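OmpA family protein (Escherichia coli, PDB 5M38) probably binds peptidoglycan through its OmpA-like domain, helping to fasten the type VI secretion system of enteroaggregative Escherichia coli to the cell wall. Local coordinates at residues A[7-12]-A[107-112]; A[49-54]-A[101-106]. All blocks are in the same frame, centred on the assembly; numbering follows the deposited sequence.

Contact 1. Residues A[7-12]-A[107-112]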
loop_
_atom_site.group_PDB
_atom_site.type_symbol
_atom_site.label_atom_id
_atom_site.label_comp_id
_atom_site.label_asym_id
_atom_site.label_seq_id
_atom_site.Cartn_x
_atom_site.Cartn_y
_atom_site.Cartn_z
ATOM N N ASN A 7 -3.009 2.952 4.123
ATOM C CA ASN A 7 -3.515 3.835 3.063
ATOM C C ASN A 7 -4.623 3.073 2.349
ATOM O O ASN A 7 -4.360 2.009 1.781
ATOM C CB ASN A 7 -2.446 4.166 2.018
ATOM C CG ASN A 7 -1.334 5.103 2.404
ATOM O OD1 ASN A 7 -0.182 4.694 2.441
ATOM N ND2 ASN A 7 -1.606 6.385 2.506
ATOM N N SER A 8 -5.858 3.613 2.347
ATOM C CA SER A 8 -6.996 2.988 1.669
ATOM C C SER A 8 -6.822 3.113 0.159
ATOM O O SER A 8 -6.080 3.981 -0.290
ATOM C CB SER A 8 -8.309 3.634 2.108
ATOM O OG SER A 8 -9.438 2.934 1.598
ATOM N N LEU A 9 -7.506 2.275 -0.630
ATOM C CA LEU A 9 -7.404 2.363 -2.084
ATOM C C LEU A 9 -8.372 3.460 -2.645
ATOM O O LEU A 9 -9.506 3.228 -3.052
ATOM C CB LEU A 9 -7.550 0.963 -2.690
ATOM C CG LEU A 9 -6.275 0.075 -2.720
ATOM C CD1 LEU A 9 -5.245 0.481 -1.743
ATOM C CD2 LEU A 9 -6.582 -1.401 -2.549
ATOM N N ALA A 10 -7.919 4.702 -2.426
ATOM C CA ALA A 10 -8.372 6.060 -2.773
ATOM C C ALA A 10 -7.011 6.712 -3.177
ATOM O O ALA A 10 -6.684 7.861 -2.847
ATOM C CB ALA A 10 -8.891 6.733 -1.529
ATOM N N LEU A 11 -6.168 5.851 -3.785
ATOM C CA LEU A 11 -4.852 6.105 -4.323
ATOM C C LEU A 11 -4.933 5.700 -5.776
ATOM O O LEU A 11 -4.163 6.190 -6.586
ATOM C CB LEU A 11 -3.807 5.201 -3.642
ATOM C CG LEU A 11 -3.507 5.352 -2.166
ATOM C CD1 LEU A 11 -2.696 4.145 -1.690
ATOM C CD2 LEU A 11 -2.743 6.648 -1.886
ATOM N N PHE A 12 -5.867 4.790 -6.097
ATOM C CA PHE A 12 -6.037 4.198 -7.424
ATOM C C PHE A 12 -7.486 4.159 -7.806
ATOM O O PHE A 12 -8.353 4.137 -6.930
ATOM C CB PHE A 12 -5.533 2.730 -7.402
ATOM C CG PHE A 12 -4.170 2.524 -6.791
ATOM C CD1 PHE A 12 -4.036 2.147 -5.457
ATOM C CD2 PHE A 12 -3.014 2.724 -7.541
ATOM C CE1 PHE A 12 -2.763 1.969 -4.886
ATOM C CE2 PHE A 12 -1.745 2.541 -6.968
ATOM C CZ PHE A 12 -1.629 2.174 -5.647
ATOM N N ARG A 107 -9.000 -3.579 1.445
ATOM C CA ARG A 107 -8.444 -2.976 0.242
ATOM C C ARG A 107 -7.542 -1.839 0.693
ATOM O O ARG A 107 -7.992 -0.696 0.833
ATOM C CB ARG A 107 -9.565 -2.485 -0.700
ATOM C CG ARG A 107 -10.461 -3.609 -1.207
ATOM C CD ARG A 107 -11.501 -3.152 -2.215
ATOM N NE ARG A 107 -12.403 -2.130 -1.685
ATOM C CZ ARG A 107 -13.676 -2.330 -1.355
ATOM N NH1 ARG A 107 -14.225 -3.532 -1.487
ATOM N NH2 ARG A 107 -14.413 -1.325 -0.893
ATOM N N ARG A 108 -6.270 -2.154 0.966
ATOM C CA ARG A 108 -5.320 -1.155 1.436
ATOM C C ARG A 108 -3.875 -1.441 1.051
ATOM O O ARG A 108 -3.521 -2.585 0.753
ATOM C CB ARG A 108 -5.451 -0.941 2.969
ATOM C CG ARG A 108 -4.659 -1.924 3.863
ATOM C CD ARG A 108 -5.438 -3.168 4.197
ATOM N NE ARG A 108 -4.706 -4.039 5.113
ATOM C CZ ARG A 108 -4.815 -5.358 5.120
ATOM N NH1 ARG A 108 -5.611 -5.972 4.255
ATOM N NH2 ARG A 108 -4.106 -6.079 5.976
ATOM N N VAL A 109 -3.035 -0.392 1.104
ATOM C CA VAL A 109 -1.578 -0.486 0.953
ATOM C C VAL A 109 -1.000 -0.057 2.327
ATOM O O VAL A 109 -1.298 1.035 2.811
ATOM C CB VAL A 109 -0.987 0.340 -0.229
ATOM C CG1 VAL A 109 0.536 0.394 -0.159
ATOM C CG2 VAL A 109 -1.446 -0.192 -1.575
ATOM N N GLU A 110 -0.230 -0.932 2.965
ATOM C CA GLU A 110 0.356 -0.649 4.276
ATOM C C GLU A 110 1.823 -0.289 4.176
ATOM O O GLU A 110 2.537 -0.853 3.353
ATOM C CB GLU A 110 0.190 -1.844 5.216
ATOM C CG GLU A 110 -1.246 -2.220 5.531
ATOM C CD GLU A 110 -1.408 -3.325 6.557
ATOM O OE1 GLU A 110 -0.409 -4.003 6.896
ATOM O OE2 GLU A 110 -2.561 -3.530 6.999
ATOM N N ILE A 111 2.278 0.647 5.026
ATOM C CA ILE A 111 3.684 1.060 5.118
ATOM C C ILE A 111 4.134 0.825 6.538
ATOM O O ILE A 111 3.616 1.454 7.447
ATOM C CB ILE A 111 3.973 2.494 4.635
ATOM C CG1 ILE A 111 3.449 2.729 3.191
ATOM C CG2 ILE A 111 5.467 2.768 4.748
ATOM C CD1 ILE A 111 3.369 4.158 2.717
ATOM N N SER A 112 5.014 -0.156 6.724
ATOM C CA SER A 112 5.538 -0.560 8.023
ATOM C C SER A 112 6.908 0.053 8.296
ATOM O O SER A 112 7.807 -0.063 7.475
ATOM C CB SER A 112 5.609 -2.076 8.119
ATOM O OG SER A 112 6.147 -2.474 9.368
HETATM O O HOH W 1 -9.244 0.658 3.238
#
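Asn7 and Val109 form an antiparallel hydrogen-bonded pair, joined twice through the main chain: Val109 N gives a nearly straight bond of 2.8 Å to Asn7 O, and Asn7 N returns one of 2.9 Å to Val109 O. Beyond Ser8 the ladder frays. Leu9 N still reaches Arg107 O, but weakly, at 3.3 Å, and that carbonyl also accepts from a water held by Ser8 OG. Arg108 turns NE and NH2 side-on to Glu110 OE2, the NE bond measuring 2.9 Å; both come from one face, above the carboxylate plane, and NH2 also bonds to Arg92 O.

Leu9, at the centre of an inverse gamma turn, leads the chain off the sheet while its methyls fold back over the neighbouring strand: CD2 lies 3.7 Å from Arg107 CB, and CD1 3.9 Å from Val109 CG2. With CG1 anti to the backbone N (chi1 170°), Val109 turns CG2 toward Leu9 and the edge of the Phe12 ring, and the valine and phenylalanine side chains cross at about a right angle. Val109 and Phe12 also pack on helix 54-74. Outer strand 4-8 thus pairs with the last strand, 108-112, which also borders 42-47 in the mixed, helix-backed sheet of the OmpA-like fold.

Contact 2. Residues A[49-54]-A[101-106]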
loop_
_atom_site.group_PDB
_atom_site.type_symbol
_atom_site.label_atom_id
_atom_site.label_comp_id
_atom_site.label_asym_id
_atom_site.label_seq_id
_atom_site.Cartn_x
_atom_site.Cartn_y
_atom_site.Cartn_z
ATOM N N ASP A 49 -9.371 -7.422 -1.116
ATOM C CA ASP A 49 -10.428 -8.211 -0.472
ATOM C C ASP A 49 -10.532 -9.551 -1.268
ATOM O O ASP A 49 -9.626 -9.846 -2.058
ATOM C CB ASP A 49 -11.751 -7.427 -0.466
ATOM C CG ASP A 49 -12.271 -6.895 -1.797
ATOM O OD1 ASP A 49 -11.699 -7.245 -2.850
ATOM O OD2 ASP A 49 -13.250 -6.125 -1.785
ATOM N N ASN A 50 -11.614 -10.336 -1.101
ATOM C CA ASN A 50 -11.748 -11.615 -1.817
ATOM C C ASN A 50 -12.512 -11.517 -3.150
ATOM O O ASN A 50 -12.705 -12.532 -3.821
ATOM C CB ASN A 50 -12.361 -12.690 -0.911
ATOM C CG ASN A 50 -13.745 -12.380 -0.417
ATOM O OD1 ASN A 50 -14.233 -11.243 -0.497
ATOM N ND2 ASN A 50 -14.407 -13.381 0.134
ATOM N N THR A 51 -12.962 -10.313 -3.516
ATOM C CA THR A 51 -13.700 -10.060 -4.758
ATOM C C THR A 51 -12.740 -10.160 -5.945
ATOM O O THR A 51 -11.813 -9.359 -6.090
ATOM C CB THR A 51 -14.484 -8.736 -4.690
ATOM O OG1 THR A 51 -15.244 -8.706 -3.486
ATOM C CG2 THR A 51 -15.406 -8.531 -5.874
ATOM N N GLY A 52 -12.970 -11.172 -6.758
ATOM C CA GLY A 52 -12.159 -11.466 -7.929
ATOM C C GLY A 52 -11.303 -12.702 -7.773
ATOM O O GLY A 52 -11.429 -13.449 -6.792
ATOM N N ASP A 53 -10.413 -12.909 -8.748
ATOM C CA ASP A 53 -9.521 -14.055 -8.759
ATOM C C ASP A 53 -8.338 -13.849 -7.793
ATOM O O ASP A 53 -7.658 -12.817 -7.866
ATOM C CB ASP A 53 -9.042 -14.342 -10.189
ATOM C CG ASP A 53 -8.025 -15.454 -10.297
ATOM O OD1 ASP A 53 -8.368 -16.615 -9.960
ATOM O OD2 ASP A 53 -6.891 -15.172 -10.713
ATOM N N PRO A 54 -8.062 -14.844 -6.904
ATOM C CA PRO A 54 -6.937 -14.711 -5.957
ATOM C C PRO A 54 -5.564 -14.481 -6.593
ATOM O O PRO A 54 -4.755 -13.753 -6.016
ATOM C CB PRO A 54 -6.995 -16.024 -5.158
ATOM C CG PRO A 54 -8.400 -16.470 -5.267
ATOM C CD PRO A 54 -8.775 -16.117 -6.680
ATOM N N GLU A 101 -18.332 -3.572 4.562
ATOM C CA GLU A 101 -17.496 -2.743 5.445
ATOM C C GLU A 101 -16.123 -3.414 5.684
ATOM O O GLU A 101 -15.089 -2.741 5.658
ATOM C CB GLU A 101 -18.259 -2.508 6.764
ATOM C CG GLU A 101 -17.487 -1.748 7.842
ATOM C CD GLU A 101 -18.219 -1.529 9.156
ATOM O OE1 GLU A 101 -18.325 -0.348 9.556
ATOM O OE2 GLU A 101 -18.672 -2.516 9.789
ATOM N N GLY A 102 -16.146 -4.732 5.881
ATOM C CA GLY A 102 -14.974 -5.569 6.076
ATOM C C GLY A 102 -14.092 -5.582 4.850
ATOM O O GLY A 102 -12.894 -5.300 4.937
ATOM N N ARG A 103 -14.704 -5.859 3.698
ATOM C CA ARG A 103 -14.079 -5.856 2.381
ATOM C C ARG A 103 -13.360 -4.527 2.069
ATOM O O ARG A 103 -12.263 -4.554 1.525
ATOM C CB ARG A 103 -15.143 -6.163 1.330
ATOM C CG ARG A 103 -14.949 -7.507 0.685
ATOM C CD ARG A 103 -16.195 -8.304 0.423
ATOM N NE ARG A 103 -17.359 -7.548 -0.036
ATOM C CZ ARG A 103 -18.598 -7.828 0.352
ATOM N NH1 ARG A 103 -18.824 -8.809 1.215
ATOM N NH2 ARG A 103 -19.622 -7.126 -0.111
ATOM N N ALA A 104 -13.959 -3.381 2.450
ATOM C CA ALA A 104 -13.427 -2.025 2.262
ATOM C C ALA A 104 -12.193 -1.793 3.101
ATOM O O ALA A 104 -11.296 -1.048 2.673
ATOM C CB ALA A 104 -14.488 -0.987 2.598
ATOM N N ARG A 105 -12.152 -2.413 4.306
ATOM C CA ARG A 105 -11.039 -2.292 5.246
ATOM C C ARG A 105 -9.806 -3.064 4.763
ATOM O O ARG A 105 -8.682 -2.664 5.053
ATOM C CB ARG A 105 -11.464 -2.760 6.636
ATOM C CG ARG A 105 -12.248 -1.726 7.438
ATOM C CD ARG A 105 -12.428 -2.176 8.876
ATOM N NE ARG A 105 -11.155 -2.170 9.606
ATOM C CZ ARG A 105 -10.915 -2.874 10.707
ATOM N NH1 ARG A 105 -11.859 -3.654 11.225
ATOM N NH2 ARG A 105 -9.729 -2.809 11.297
ATOM N N ASN A 106 -10.025 -4.131 3.981
ATOM C CA ASN A 106 -8.987 -4.997 3.428
ATOM C C ASN A 106 -8.314 -4.446 2.191
ATOM O O ASN A 106 -7.189 -4.845 1.893
ATOM C CB ASN A 106 -9.532 -6.384 3.156
ATOM C CG ASN A 106 -10.032 -7.094 4.383
ATOM O OD1 ASN A 106 -9.511 -6.958 5.498
ATOM N ND2 ASN A 106 -11.123 -7.772 4.233
#
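Asp49 and Arg103 meet through carbon rather than charge. The side chains cross obliquely, and the aliphatic start of the arginine runs past the aspartate, with Arg103 CG 3.4 Å from Asp49 CB and 3.3 Å from Asp49 OD2. The carboxylate and guanidinium planes are 52° apart, and Asp49 OD2 stays 4.7 Å from Arg103 NE: opposite charges that may attract at a distance without forming a salt bridge. Each polar end looks elsewhere, Asp49 OD2 to Arg107 and Arg103 NH1 to the carbonyl of Asn97. With Asp49 CG set between its backbone N and carbonyl carbon (chi1 54°), the carboxylate swings back along its own chain, so that OD1 takes a weak bond from Thr51 N while OD2 faces the arginines. Asn106 completes this close-packed, buried end, its CB lying 4.2 Å from Asp49 CA while its amide bonds to the backbone of Val94 and Ala95. Asp49 opens the Asp-Asn-Thr-Gly run of OmpA-like domains and, by comparison with relatives, probably binds the diaminopimelate of the peptidoglycan stem; its loop, between strand 42-47 and helix 54-74, lies against the short helix 100-106 that precedes the last strand. With an alanine at Asp49, Arg107 would probably lose its charged mate and be freer to turn, and Thr51 N its weak acceptor, while the contact of OD2 on Arg103 CG would go. Toward solvent the fit is looser. Exposed Asn50 has OD1 3.7 Å from Arg103 CD, its amide turned 30° from the guanidinium plane, and Thr51 crosses the arginine at about a right angle, bringing OG1 to 4.0 Å from the same CD. Neither hydrogen-bonds to the arginine; the carbonyl of Thr51 accepts from Asn57 ND2.

In the fold
The two contacts illustrate how a sheet and the loops at its end can share one charged link. Their centres are about 13 Å apart, with contact 1 about 4 Å from the centre of the chain and contact 2 about 14 Å from it. Helix 100-106 leads directly into strand 108-112, and at that junction Arg107 NH1 of contact 1 forms a salt bridge of 2.8 Å with Asp49 OD2 of contact 2. Arg108 adds a second tie, its NH1 bonding to the carbonyl of Asn106. By comparison with relatives, Asp49 and Arg64 probably grip the peptidoglycan peptide together; contact 2 would then supply the aspartate, while Leu9 and Phe12 of contact 1 pack against the arginine.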